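Side-chain contact in beta-ketoacyl-[acyl-carrier-protein] synthase III (Pseudomonas aeruginosa, PDB 2X3E), which probably catalyses the first condensation of bacterial fatty acid synthesis, joining an acetyl group from acetyl-CoA to two carbons of malonyl-ACP: residues A[144-147]-A[153-156]. The protein carries 1 engineered substitution. Numbering follows the deposited sequence.
Sequences HTLD and TRAL
Leu146 pushes its forked end against Thr153 and Arg154 of the short helix 151-156. Leu146 CD1 spans the Thr153 carbonyl and the start of Arg154, 3.7 Å from Thr153 O and 3.8 Å from Arg154 CA. Leu146 CD2 meets the Thr153 side chain, 3.9 Å from Thr153 CB. A chi2 of -176° carries CD1 straight on, with CD2 branching off toward Thr153; a branched, purely apolar residue suits this buried spot. Thr153 serves two needs: its CB takes the Leu146 CD2 methyl, and a chi1 of 55° turns its hydroxyl toward Asp150 and a water. That water donates a 2.8 Å hydrogen bond to Thr153 OG1 and accepts one of 3.0 Å from Asp147 N. Arg154 contributes its aliphatic stem: Arg154 CG passes 3.9 Å from Leu146 CD1 and Arg154 CD sits 3.5 Å from Asp147 O, before a bend at chi3 redirects the guanidinium group. Asp147 turns its carboxylate to Ala149 N. The contact thus closes the loop after strand 133-140 of this thiolase-like fold back onto the helix it leads into; the Leu146 side chain is about 9 Å from that of Asn280, a predicted active-site residue. Across the two segments the contact is van der Waals packing plus one bridging water, while the polar ends of Thr153 and Arg154 are held by Asp150, Pro148 and Glu28.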
# COMPACT_ATOMS: atom_id res chain seq x y z
N HIS A 144 4.13 15.83 -11.49
CA HIS A 144 3.63 15.15 -12.69
C HIS A 144 2.11 15.20 -12.78
O HIS A 144 1.56 15.05 -13.87
CB HIS A 144 4.07 13.68 -12.73
CG HIS A 144 5.55 13.50 -12.89
ND1 HIS A 144 6.25 12.53 -12.21
CD2 HIS A 144 6.46 14.17 -13.64
CE1 HIS A 144 7.53 12.60 -12.54
NE2 HIS A 144 7.68 13.59 -13.41
N THR A 145 1.45 15.42 -11.65
CA THR A 145 -0.00 15.31 -11.53
C THR A 145 -0.72 16.66 -11.44
O THR A 145 -1.94 16.71 -11.32
CB THR A 145 -0.38 14.48 -10.27
OG1 THR A 145 -0.19 15.28 -9.09
CG2 THR A 145 0.49 13.22 -10.17
N LEU A 146 0.03 17.76 -11.50
CA LEU A 146 -0.56 19.08 -11.34
C LEU A 146 -1.08 19.61 -12.67
O LEU A 146 -0.50 19.34 -13.73
CB LEU A 146 0.46 20.06 -10.75
CG LEU A 146 1.03 19.67 -9.38
CD1 LEU A 146 1.96 20.75 -8.84
CD2 LEU A 146 -0.09 19.37 -8.37
N ASP A 147 -2.17 20.36 -12.60
CA ASP A 147 -2.68 21.11 -13.74
C ASP A 147 -1.64 22.18 -14.07
O ASP A 147 -1.33 23.00 -13.21
CB ASP A 147 -4.02 21.75 -13.38
CG ASP A 147 -4.68 22.47 -14.55
OD1 ASP A 147 -4.01 22.79 -15.56
OD2 ASP A 147 -5.90 22.71 -14.45
N THR A 153 -1.68 25.14 -6.73
CA THR A 153 -1.03 23.86 -6.46
C THR A 153 0.42 23.85 -6.94
O THR A 153 1.29 23.29 -6.27
CB THR A 153 -1.78 22.65 -7.09
OG1 THR A 153 -1.97 22.87 -8.49
CG2 THR A 153 -3.12 22.44 -6.40
N ARG A 154 0.70 24.46 -8.09
CA ARG A 154 2.07 24.53 -8.59
C ARG A 154 2.98 25.38 -7.70
O ARG A 154 4.18 25.12 -7.62
CB ARG A 154 2.09 25.03 -10.03
CG ARG A 154 1.49 24.02 -11.00
CD ARG A 154 1.77 24.38 -12.43
NE ARG A 154 3.20 24.34 -12.71
CZ ARG A 154 3.79 24.95 -13.73
NH1 ARG A 154 3.09 25.66 -14.61
NH2 ARG A 154 5.11 24.85 -13.88
N ALA A 155 2.41 26.37 -7.02
CA ALA A 155 3.16 27.18 -6.05
C ALA A 155 3.52 26.38 -4.79
O ALA A 155 4.53 26.68 -4.15
CB ALA A 155 2.37 28.43 -5.68
N LEU A 156 2.73 25.37 -4.46
CA LEU A 156 2.87 24.66 -3.19
C LEU A 156 3.69 23.37 -3.30
O LEU A 156 4.56 23.10 -2.47
CB LEU A 156 1.48 24.33 -2.63
CG LEU A 156 1.37 23.57 -1.30
CD1 LEU A 156 2.06 24.32 -0.19
CD2 LEU A 156 -0.11 23.33 -0.96
O HOH W 1 -3.17 20.70 -9.83